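Local coordinates for protein transcriptional regulator, PadR family (Enterococcus faecalis, PDB 3HHH) that probably binds operator DNA as a dimer through a winged helix-turn-helix domain and so regulates transcription, as in other PadR-family regulators, at residues Glu31-Lys34 / Ile35-Gln39; Leu53-Leu56 / Glu57-Trp61; Leu88-Phe91 / Trp92-Thr96; Leu97-Lys100 / Gln101-Met105. All coordinates share one frame; numbering follows the deposited sequence.

Contact 1 (Glu31-Lys34 / Ile35-Gln39)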
loop_
_atom_site.group_PDB
_atom_site.type_symbol
_atom_site.label_atom_id
_atom_site.label_comp_id
_atom_site.label_asym_id
_atom_site.label_seq_id
_atom_site.Cartn_x
_atom_site.Cartn_y
_atom_site.Cartn_z
ATOM N N GLU B 31 -3.069 10.066 -20.171
ATOM C CA GLU B 31 -4.196 9.126 -20.200
ATOM C C GLU B 31 -4.245 8.304 -18.921
ATOM O O GLU B 31 -5.301 8.165 -18.312
ATOM C CB GLU B 31 -4.091 8.173 -21.395
ATOM C CG GLU B 31 -4.674 8.702 -22.692
ATOM C CD GLU B 31 -4.456 7.751 -23.867
ATOM O OE1 GLU B 31 -3.649 6.807 -23.736
ATOM O OE2 GLU B 31 -5.083 7.959 -24.930
ATOM N N ILE B 32 -3.089 7.773 -18.524
ATOM C CA ILE B 32 -2.979 6.912 -17.345
ATOM C C ILE B 32 -3.371 7.668 -16.079
ATOM O O ILE B 32 -4.157 7.170 -15.270
ATOM C CB ILE B 32 -1.544 6.368 -17.166
ATOM C CG1 ILE B 32 -1.137 5.502 -18.365
ATOM C CG2 ILE B 32 -1.436 5.567 -15.875
ATOM C CD1 ILE B 32 0.299 5.006 -18.308
ATOM N N THR B 33 -2.818 8.869 -15.919
ATOM C CA THR B 33 -3.107 9.715 -14.763
ATOM C C THR B 33 -4.588 10.092 -14.713
ATOM O O THR B 33 -5.184 10.119 -13.640
ATOM C CB THR B 33 -2.243 11.002 -14.776
ATOM O OG1 THR B 33 -0.867 10.655 -14.978
ATOM C CG2 THR B 33 -2.381 11.770 -13.467
ATOM N N LYS B 34 -5.174 10.361 -15.877
ATOM C CA LYS B 34 -6.575 10.778 -15.973
ATOM C C LYS B 34 -7.535 9.645 -15.589
ATOM O O LYS B 34 -8.555 9.884 -14.935
ATOM C CB LYS B 34 -6.890 11.274 -17.392
ATOM C CG LYS B 34 -8.115 12.177 -17.471
ATOM C CD LYS B 34 -8.873 12.002 -18.780
ATOM C CE LYS B 34 -10.093 12.906 -18.837
ATOM N NZ LYS B 34 -11.050 12.651 -17.721
ATOM N N ILE B 35 -7.207 8.422 -16.006
ATOM C CA ILE B 35 -7.968 7.229 -15.626
ATOM C C ILE B 35 -7.902 6.993 -14.118
ATOM O O ILE B 35 -8.930 6.773 -13.479
ATOM C CB ILE B 35 -7.453 5.967 -16.350
ATOM C CG1 ILE B 35 -7.829 6.017 -17.832
ATOM C CG2 ILE B 35 -8.027 4.706 -15.712
ATOM C CD1 ILE B 35 -7.196 4.922 -18.660
ATOM N N LEU B 36 -6.693 7.035 -13.559
ATOM C CA LEU B 36 -6.509 6.918 -12.108
ATOM C C LEU B 36 -7.319 7.978 -11.361
ATOM O O LEU B 36 -8.004 7.670 -10.382
ATOM C CB LEU B 36 -5.028 7.034 -11.733
ATOM C CG LEU B 36 -4.179 5.789 -12.000
ATOM C CD1 LEU B 36 -2.702 6.138 -12.126
ATOM C CD2 LEU B 36 -4.398 4.746 -10.908
ATOM N N ASN B 37 -7.244 9.220 -11.836
ATOM C CA ASN B 37 -7.988 10.329 -11.233
ATOM C C ASN B 37 -9.495 10.079 -11.208
ATOM O O ASN B 37 -10.157 10.400 -10.222
ATOM C CB ASN B 37 -7.706 11.649 -11.970
ATOM C CG ASN B 37 -6.278 12.135 -11.785
ATOM O OD1 ASN B 37 -5.516 11.586 -10.989
ATOM N ND2 ASN B 37 -5.908 13.166 -12.533
ATOM N N ASP B 38 -10.022 9.492 -12.284
ATOM C CA ASP B 38 -11.466 9.252 -12.417
ATOM C C ASP B 38 -11.974 8.024 -11.654
ATOM O O ASP B 38 -13.174 7.754 -11.674
ATOM C CB ASP B 38 -11.853 9.092 -13.900
ATOM C CG ASP B 38 -11.607 10.353 -14.724
ATOM O OD1 ASP B 38 -11.568 11.465 -14.153
ATOM O OD2 ASP B 38 -11.455 10.227 -15.960
ATOM N N GLN B 39 -11.082 7.283 -10.992
ATOM C CA GLN B 39 -11.438 5.977 -10.404
ATOM C C GLN B 39 -11.669 5.786 -8.879
ATOM O O GLN B 39 -12.085 4.695 -8.497
ATOM C CB GLN B 39 -10.427 4.924 -10.886
ATOM C CG GLN B 39 -10.635 4.499 -12.326
ATOM C CD GLN B 39 -11.964 3.818 -12.540
ATOM O OE1 GLN B 39 -12.305 2.861 -11.844
ATOM N NE2 GLN B 39 -12.732 4.312 -13.506
#
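Four successive i to i+4 backbone bonds join Glu31-Lys34 to Ile35-Gln39 in the last turns of helix 29-37, from Ile35 N to Glu31 O (3.0 Å) through to Asp38 N on Lys34 O (3.1 Å), the least straight of them at 142°. On the outer side of the helix Lys34 and Asp38 form a salt bridge one turn apart, Lys34 NZ to Asp38 OD2 3.0 Å. The lysine chain leaves with CG anti to the backbone N (chi1 -159°) and bends at chi2 and again at chi4, which swings NZ back toward the carboxylate; it approaches OD2 from the syn side. On the inner side Ile32 and Leu36 run side by side in the same direction, and the CG2 branch of Ile32 lies 4.0 Å from Leu36 CD1. The hydroxyl of Thr33 is turned back up the helix to the carbonyl of Gly29, while Glu31 OE1 bonds to Thr27 OG1 near the helix start. Helix 29-37 probably precedes the recognition helix in a winged helix-turn-helix, and its apolar side faces two others: Ile32 packs on Val49 of helix 46-58, and Ile32, Ile35 and Leu36 all touch Ile21 of helix 13-24.

Contact 2 (Leu53-Leu56 / Glu57-Trp61)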
loop_
_atom_site.group_PDB
_atom_site.type_symbol
_atom_site.label_atom_id
_atom_site.label_comp_id
_atom_site.label_asym_id
_atom_site.label_seq_id
_atom_site.Cartn_x
_atom_site.Cartn_y
_atom_site.Cartn_z
ATOM N N LEU B 53 6.575 5.205 -14.353
ATOM C CA LEU B 53 6.770 4.734 -15.728
ATOM C C LEU B 53 8.250 4.571 -16.085
ATOM O O LEU B 53 8.622 3.618 -16.775
ATOM C CB LEU B 53 6.083 5.670 -16.728
ATOM C CG LEU B 53 4.557 5.574 -16.784
ATOM C CD1 LEU B 53 3.963 6.789 -17.495
ATOM C CD2 LEU B 53 4.121 4.270 -17.457
ATOM N N LEU B 54 9.091 5.494 -15.622
ATOM C CA LEU B 54 10.541 5.348 -15.780
ATOM C C LEU B 54 11.013 4.018 -15.195
ATOM O O LEU B 54 11.792 3.302 -15.822
ATOM C CB LEU B 54 11.297 6.511 -15.117
ATOM C CG LEU B 54 11.494 7.767 -15.973
ATOM C CD1 LEU B 54 11.908 8.957 -15.108
ATOM C CD2 LEU B 54 12.517 7.513 -17.076
ATOM N N ARG B 55 10.525 3.688 -14.003
ATOM C CA ARG B 55 10.950 2.471 -13.317
ATOM C C ARG B 55 10.451 1.210 -14.023
ATOM O O ARG B 55 11.191 0.231 -14.149
ATOM C CB ARG B 55 10.489 2.479 -11.856
ATOM C CG ARG B 55 11.053 1.316 -11.052
ATOM C CD ARG B 55 10.764 1.430 -9.566
ATOM N NE ARG B 55 11.227 0.234 -8.863
ATOM C CZ ARG B 55 10.585 -0.934 -8.840
ATOM N NH1 ARG B 55 9.425 -1.088 -9.473
ATOM N NH2 ARG B 55 11.105 -1.960 -8.173
ATOM N N LEU B 56 9.199 1.235 -14.472
ATOM C CA LEU B 56 8.625 0.117 -15.220
ATOM C C LEU B 56 9.443 -0.175 -16.474
ATOM O O LEU B 56 9.791 -1.329 -16.747
ATOM C CB LEU B 56 7.173 0.415 -15.614
ATOM C CG LEU B 56 6.145 0.466 -14.484
ATOM C CD1 LEU B 56 4.801 0.897 -15.038
ATOM C CD2 LEU B 56 6.038 -0.879 -13.771
ATOM N N GLU B 57 9.739 0.884 -17.224
ATOM C CA GLU B 57 10.558 0.789 -18.429
ATOM C C GLU B 57 11.948 0.246 -18.105
ATOM O O GLU B 57 12.407 -0.703 -18.737
ATOM C CB GLU B 57 10.663 2.160 -19.103
ATOM C CG GLU B 57 11.560 2.192 -20.339
ATOM C CD GLU B 57 11.170 3.280 -21.332
ATOM O OE1 GLU B 57 10.435 4.219 -20.943
ATOM O OE2 GLU B 57 11.594 3.190 -22.506
ATOM N N LYS B 58 12.598 0.838 -17.106
ATOM C CA LYS B 58 13.946 0.426 -16.690
ATOM C C LYS B 58 14.046 -1.093 -16.505
ATOM O O LYS B 58 15.014 -1.708 -16.942
ATOM C CB LYS B 58 14.350 1.152 -15.398
ATOM C CG LYS B 58 15.781 0.882 -14.915
ATOM C CD LYS B 58 16.001 1.403 -13.491
ATOM C CE LYS B 58 17.003 0.548 -12.713
ATOM N NZ LYS B 58 18.382 0.614 -13.272
ATOM N N ASN B 59 13.034 -1.687 -15.876
ATOM C CA ASN B 59 13.015 -3.128 -15.612
ATOM C C ASN B 59 12.399 -3.956 -16.751
ATOM O O ASN B 59 12.257 -5.176 -16.632
ATOM C CB ASN B 59 12.274 -3.403 -14.302
ATOM C CG ASN B 59 12.957 -2.774 -13.101
ATOM O OD1 ASN B 59 13.697 -3.442 -12.374
ATOM N ND2 ASN B 59 12.722 -1.483 -12.890
ATOM N N GLN B 60 12.030 -3.282 -17.841
ATOM C CA GLN B 60 11.521 -3.919 -19.065
ATOM C C GLN B 60 10.200 -4.677 -18.879
ATOM O O GLN B 60 9.913 -5.637 -19.597
ATOM C CB GLN B 60 12.604 -4.810 -19.700
ATOM C CG GLN B 60 13.802 -4.015 -20.221
ATOM C CD GLN B 60 15.043 -4.864 -20.431
ATOM O OE1 GLN B 60 15.470 -5.599 -19.538
ATOM N NE2 GLN B 60 15.638 -4.753 -21.610
ATOM N N TRP B 61 9.391 -4.225 -17.921
ATOM C CA TRP B 61 8.038 -4.751 -17.740
ATOM C C TRP B 61 7.078 -4.078 -18.724
ATOM O O TRP B 61 6.056 -4.655 -19.094
ATOM C CB TRP B 61 7.569 -4.556 -16.297
ATOM C CG TRP B 61 8.382 -5.340 -15.314
ATOM C CD1 TRP B 61 8.715 -6.661 -15.400
ATOM C CD2 TRP B 61 8.963 -4.858 -14.096
ATOM N NE1 TRP B 61 9.468 -7.032 -14.314
ATOM C CE2 TRP B 61 9.636 -5.945 -13.496
ATOM C CE3 TRP B 61 8.981 -3.615 -13.452
ATOM C CZ2 TRP B 61 10.323 -5.826 -12.283
ATOM C CZ3 TRP B 61 9.666 -3.497 -12.246
ATOM C CH2 TRP B 61 10.328 -4.597 -11.677
#
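The Trp61 indole meets Arg55 at its edge, where Arg55 NH1 lies near the ring plane, 3.7 Å from Trp61 CZ3. One face of the indole carries Asn59 CB, near the ring's margin, and Leu56 CD2 approaches obliquely, 4.0 Å from Trp61 CE3, its side chain at about a right angle to that of the tryptophan. Guanidinium and indole planes are inclined by 42°, so the two flat groups do not stack. Arg55 gets there by an extended chain from CG to NE, CG standing anti to the backbone N (chi1 -173°). The Asn59 amide turns back on the preceding turn: Asn59 ND2 gives a bond to Arg55 O (2.6 Å), with the acceptor in the amide plane. Asn59 N also reaches Arg55 O (3.2 Å), from the opposite face of the carbonyl plane, so one oxygen is gripped by two donors of one residue. Just beyond, Trp61 N bonds to Leu56 O (3.2 Å) and Gln60 N to Glu57 O (2.8 Å). Inward, Leu56 packs on Val18 and Leu19 of helix 13-24; Trp61 touches Ser83 and Glu87 of helix 82-106. Gln60 has left helical geometry with positive phi (63°), and two bonds return into the last turn: a Schellman motif that ends helix 46-58, probably the recognition helix of the winged helix-turn-helix fold, and turns the chain into the probable wing strand 62-69.

Contact 3 (Leu88-Phe91 / Trp92-Thr96)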
loop_
_atom_site.group_PDB
_atom_site.type_symbol
_atom_site.label_atom_id
_atom_site.label_comp_id
_atom_site.label_asym_id
_atom_site.label_seq_id
_atom_site.Cartn_x
_atom_site.Cartn_y
_atom_site.Cartn_z
ATOM N N LEU B 88 2.094 -8.227 -13.282
ATOM C CA LEU B 88 0.722 -7.811 -12.982
ATOM C C LEU B 88 -0.081 -8.972 -12.379
ATOM O O LEU B 88 -0.757 -8.806 -11.363
ATOM C CB LEU B 88 0.040 -7.268 -14.245
ATOM C CG LEU B 88 -1.428 -6.840 -14.147
ATOM C CD1 LEU B 88 -1.638 -5.823 -13.036
ATOM C CD2 LEU B 88 -1.902 -6.281 -15.484
ATOM N N ALA B 89 0.010 -10.146 -12.997
ATOM C CA ALA B 89 -0.628 -11.349 -12.461
ATOM C C ALA B 89 -0.181 -11.586 -11.024
ATOM O O ALA B 89 -0.978 -11.983 -10.173
ATOM C CB ALA B 89 -0.296 -12.562 -13.323
ATOM N N ASP B 90 1.096 -11.333 -10.763
ATOM C CA ASP B 90 1.668 -11.509 -9.437
ATOM C C ASP B 90 1.138 -10.454 -8.466
ATOM O O ASP B 90 0.937 -10.742 -7.283
ATOM C CB ASP B 90 3.195 -11.438 -9.506
ATOM C CG ASP B 90 3.859 -12.010 -8.273
ATOM O OD1 ASP B 90 3.719 -13.229 -8.030
ATOM O OD2 ASP B 90 4.524 -11.246 -7.544
ATOM N N PHE B 91 0.916 -9.237 -8.964
ATOM C CA PHE B 91 0.395 -8.154 -8.131
ATOM C C PHE B 91 -1.009 -8.463 -7.623
ATOM O O PHE B 91 -1.284 -8.315 -6.432
ATOM C CB PHE B 91 0.402 -6.810 -8.877
ATOM C CG PHE B 91 -0.530 -5.784 -8.285
ATOM C CD1 PHE B 91 -0.320 -5.294 -7.007
ATOM C CD2 PHE B 91 -1.629 -5.319 -9.007
ATOM C CE1 PHE B 91 -1.185 -4.353 -6.456
ATOM C CE2 PHE B 91 -2.497 -4.378 -8.464
ATOM C CZ PHE B 91 -2.272 -3.894 -7.189
ATOM N N TRP B 92 -1.894 -8.886 -8.521
ATOM C CA TRP B 92 -3.280 -9.160 -8.139
ATOM C C TRP B 92 -3.383 -10.289 -7.121
ATOM O O TRP B 92 -4.202 -10.226 -6.207
ATOM C CB TRP B 92 -4.139 -9.476 -9.366
ATOM C CG TRP B 92 -4.408 -8.283 -10.233
ATOM C CD1 TRP B 92 -4.122 -8.156 -11.561
ATOM C CD2 TRP B 92 -5.017 -7.047 -9.833
ATOM N NE1 TRP B 92 -4.517 -6.920 -12.015
ATOM C CE2 TRP B 92 -5.069 -6.219 -10.975
ATOM C CE3 TRP B 92 -5.523 -6.559 -8.620
ATOM C CZ2 TRP B 92 -5.607 -4.927 -10.942
ATOM C CZ3 TRP B 92 -6.054 -5.275 -8.587
ATOM C CH2 TRP B 92 -6.094 -4.475 -9.744
ATOM N N GLN B 93 -2.545 -11.310 -7.274
ATOM C CA GLN B 93 -2.522 -12.433 -6.339
ATOM C C GLN B 93 -2.047 -11.983 -4.954
ATOM O O GLN B 93 -2.698 -12.275 -3.945
ATOM C CB GLN B 93 -1.629 -13.555 -6.874
ATOM C CG GLN B 93 -1.750 -14.854 -6.102
ATOM C CD GLN B 93 -0.966 -15.987 -6.728
ATOM O OE1 GLN B 93 -0.815 -16.059 -7.952
ATOM N NE2 GLN B 93 -0.461 -16.888 -5.888
ATOM N N ARG B 94 -0.918 -11.272 -4.916
ATOM C CA ARG B 94 -0.409 -10.676 -3.674
ATOM C C ARG B 94 -1.431 -9.741 -3.042
ATOM O O ARG B 94 -1.630 -9.760 -1.824
ATOM C CB ARG B 94 0.889 -9.900 -3.923
ATOM C CG ARG B 94 2.146 -10.758 -3.911
ATOM C CD ARG B 94 3.378 -9.920 -4.189
ATOM N NE ARG B 94 3.421 -9.447 -5.569
ATOM C CZ ARG B 94 4.401 -8.708 -6.089
ATOM N NH1 ARG B 94 5.445 -8.348 -5.352
ATOM N NH2 ARG B 94 4.340 -8.333 -7.363
ATOM N N TRP B 95 -2.067 -8.922 -3.875
ATOM C CA TRP B 95 -3.085 -7.995 -3.403
ATOM C C TRP B 95 -4.290 -8.739 -2.843
ATOM O O TRP B 95 -4.779 -8.405 -1.767
ATOM C CB TRP B 95 -3.533 -7.046 -4.520
ATOM C CG TRP B 95 -4.842 -6.385 -4.224
ATOM C CD1 TRP B 95 -6.059 -6.737 -4.718
ATOM C CD2 TRP B 95 -5.069 -5.285 -3.341
ATOM N NE1 TRP B 95 -7.033 -5.916 -4.212
ATOM C CE2 TRP B 95 -6.452 -5.014 -3.362
ATOM C CE3 TRP B 95 -4.238 -4.498 -2.540
ATOM C CZ2 TRP B 95 -7.026 -3.988 -2.610
ATOM C CZ3 TRP B 95 -4.808 -3.474 -1.793
ATOM C CH2 TRP B 95 -6.189 -3.230 -1.834
ATOM N N THR B 96 -4.766 -9.742 -3.577
ATOM C CA THR B 96 -5.941 -10.508 -3.158
ATOM C C THR B 96 -5.724 -11.158 -1.790
ATOM O O THR B 96 -6.653 -11.245 -0.983
ATOM C CB THR B 96 -6.312 -11.584 -4.199
ATOM O OG1 THR B 96 -6.542 -10.955 -5.466
ATOM C CG2 THR B 96 -7.568 -12.347 -3.781
#
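Phe91 and Trp92 form the apolar centre: Phe91 CE2 stands over one face of the indole, near the ring's margin and 3.7 Å from Trp92 CZ3. The planes meet at 46°, an oblique pairing of neighbouring residues. Phe91 CG is anti to the backbone N (chi1 160°), which sends the ring outward from the helix, leaning slightly toward Trp95. There Trp95 CB sits over a face of the phenyl ring, 4.1 Å from Phe91 CE1, both chains directed alike. Leu88 lies alongside Trp92, its CD1 branch 3.7 Å from Trp92 CD1 on the pyrrole part of the indole. Phe91, Trp92 and Trp95 thus make an aromatic cluster on helix 82-106, the long C-terminal helix through which the two subunits meet; in PadR regulators such helices typically serve dimerisation. Trp92 packs on Ala20 of helix 13-24 and on Lys106 of the second subunit, whereas Trp95 NE1 bonds to Asn103 OD1 of that subunit. Further out, Thr96 OG1 turns back to Trp92 O (2.6 Å), above the carbonyl plane, and also bonds to Lys106 NZ of the second subunit. At the polar edge Asp90 and Arg94 form a salt bridge, Asp90 OD2 to Arg94 NE 2.9 Å, with the carboxylate oxygen over one face of the guanidinium group and the planes 45° apart. The hydrogen bond of Arg94 NE goes to Asp90 O (3.3 Å), which lies in the guanidinium plane although NE stands well above the carbonyl plane. Arg94 N reaches Asp90 O (3.1 Å) from the opposite face.

Contact 4 (Leu97-Lys100 / Gln101-Met105)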
loop_
_atom_site.group_PDB
_atom_site.type_symbol
_atom_site.label_atom_id
_atom_site.label_comp_id
_atom_site.label_asym_id
_atom_site.label_seq_id
_atom_site.Cartn_x
_atom_site.Cartn_y
_atom_site.Cartn_z
ATOM N N LEU B 97 -4.492 -11.591 -1.538
ATOM C CA LEU B 97 -4.127 -12.174 -0.253
ATOM C C LEU B 97 -4.091 -11.090 0.826
ATOM O O LEU B 97 -4.758 -11.209 1.852
ATOM C CB LEU B 97 -2.769 -12.873 -0.362
ATOM C CG LEU B 97 -2.379 -13.813 0.777
ATOM C CD1 LEU B 97 -3.410 -14.916 0.942
ATOM C CD2 LEU B 97 -0.998 -14.403 0.517
ATOM N N LEU B 98 -3.321 -10.032 0.577
ATOM C CA LEU B 98 -3.214 -8.892 1.496
ATOM C C LEU B 98 -4.594 -8.352 1.848
ATOM O O LEU B 98 -4.944 -8.232 3.021
ATOM C CB LEU B 98 -2.369 -7.780 0.860
ATOM C CG LEU B 98 -2.174 -6.473 1.638
ATOM C CD1 LEU B 98 -1.411 -6.708 2.924
ATOM C CD2 LEU B 98 -1.453 -5.455 0.780
ATOM N N SER B 99 -5.373 -8.044 0.816
ATOM C CA SER B 99 -6.725 -7.512 0.976
ATOM C C SER B 99 -7.560 -8.381 1.923
ATOM O O SER B 99 -8.319 -7.868 2.741
ATOM C CB SER B 99 -7.405 -7.401 -0.396
ATOM O OG SER B 99 -8.576 -6.608 -0.343
ATOM N N LYS B 100 -7.398 -9.698 1.811
ATOM C CA LYS B 100 -8.120 -10.659 2.643
ATOM C C LYS B 100 -7.632 -10.607 4.085
ATOM O O LYS B 100 -8.436 -10.531 5.011
ATOM C CB LYS B 100 -7.932 -12.065 2.074
ATOM C CG LYS B 100 -8.766 -13.150 2.726
ATOM C CD LYS B 100 -8.643 -14.444 1.932
ATOM C CE LYS B 100 -8.817 -15.672 2.799
ATOM N NZ LYS B 100 -8.422 -16.896 2.051
ATOM N N GLN B 101 -6.314 -10.643 4.264
ATOM C CA GLN B 101 -5.688 -10.557 5.591
ATOM C C GLN B 101 -6.065 -9.278 6.337
ATOM O O GLN B 101 -6.372 -9.317 7.531
ATOM C CB GLN B 101 -4.164 -10.633 5.463
ATOM C CG GLN B 101 -3.654 -12.007 5.054
ATOM C CD GLN B 101 -2.285 -11.972 4.404
ATOM O OE1 GLN B 101 -1.791 -10.914 4.006
ATOM N NE2 GLN B 101 -1.668 -13.141 4.279
ATOM N N VAL B 102 -6.041 -8.154 5.623
ATOM C CA VAL B 102 -6.319 -6.846 6.214
ATOM C C VAL B 102 -7.805 -6.670 6.538
ATOM O O VAL B 102 -8.151 -6.102 7.577
ATOM C CB VAL B 102 -5.844 -5.696 5.292
ATOM C CG1 VAL B 102 -6.202 -4.339 5.887
ATOM C CG2 VAL B 102 -4.341 -5.796 5.051
ATOM N N ASN B 103 -8.679 -7.154 5.652
ATOM C CA ASN B 103 -10.128 -7.114 5.901
ATOM C C ASN B 103 -10.558 -8.045 7.036
ATOM O O ASN B 103 -11.534 -7.763 7.732
ATOM C CB ASN B 103 -10.931 -7.418 4.626
ATOM C CG ASN B 103 -11.201 -6.171 3.789
ATOM O OD1 ASN B 103 -10.947 -6.145 2.587
ATOM N ND2 ASN B 103 -11.720 -5.129 4.428
ATOM N N LYS B 104 -9.813 -9.132 7.242
ATOM C CA LYS B 104 -10.091 -10.062 8.345
ATOM C C LYS B 104 -9.719 -9.446 9.706
ATOM O O LYS B 104 -9.928 -10.065 10.747
ATOM C CB LYS B 104 -9.350 -11.396 8.134
ATOM C CG LYS B 104 -10.150 -12.646 8.518
ATOM C CD LYS B 104 -9.864 -13.130 9.937
ATOM C CE LYS B 104 -11.013 -13.978 10.481
ATOM N NZ LYS B 104 -10.777 -14.404 11.886
HETATM N N MSE B 105 -9.161 -8.237 9.685
HETATM C CA MSE B 105 -8.835 -7.488 10.896
HETATM C C MSE B 105 -9.873 -6.405 11.176
HETATM O O MSE B 105 -10.100 -6.038 12.331
HETATM C CB MSE B 105 -7.472 -6.821 10.732
HETATM C CG MSE B 105 -6.653 -6.754 12.001
HETATM SE SE MSE B 105 -5.331 -8.173 12.029
HETATM C CE MSE B 105 -6.461 -9.671 11.487
#
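Gln101 reaches back along helix 82-106 over Leu97 and Leu98. Gln101 CB lies 3.5 Å from Leu98 O, and CG, anti to the carbonyl carbon and beside the backbone N (chi1 -70°), rests at a similar distance from Leu97 O. Beyond CG the chain is extended, and Gln101 CD lies 3.6 Å from Leu97 O. At the tip the two ends divide: Gln101 NE2 stands 3.6 Å from Leu97 CG, with both methyl branches of that leucine a little farther off, while Gln101 OE1 lies against the backbone at Leu98 CA (3.5 Å). The amide therefore meets a branched apolar side chain by van der Waals contact, its chain crossing that of Leu97 at a slant. On the next strip of the helix Leu98 and Val102 run side by side, Leu98 CD1 touching Val102 CG2 at 3.7 Å. The CG2 methyl is the branch beside the backbone N, which turns it toward the leucine. Beneath these side chains the backbone is regular helix, with Gln101 N on Leu97 O (2.9 Å) and Val102 N on Leu98 O (2.8 Å). Across the dimer Leu98 packs on Leu9, Val102 on Trp95 and Gln101 on Gly40, all three of the second subunit. The chemistry is thus divided round the helix: Leu98 and Val102 present a buried apolar strip to the partner, while Lys100 is exposed. Apolar packing probably contributes much to association here, with polar links beside it, such as Asn103 to Trp95 of the second subunit.

In the fold
The contacts run in series: contact 1 ends helix 29-37, contact 2 ends helix 46-58, and contacts 3 and 4 share helix 82-106. Contacts 1 and 2, centres about 19 Å apart, touch through Ile32 CD1 and Leu53 CD2 (4.0 Å), joining two helices of the probable DNA-binding domain. Strands 62-69 and 74-80, the probable wing, separate contact 2 from contact 3. Contacts 3 and 4, about 13 Å apart between centres, lie on the helix carrying most partner contacts described. Within one chain the centres of contacts 1 and 4 are about 26 Å apart. Gln39 of contact 1 nevertheless meets contact 4 of the second subunit, so the probable DNA-binding part and the dimer helix meet across subunits.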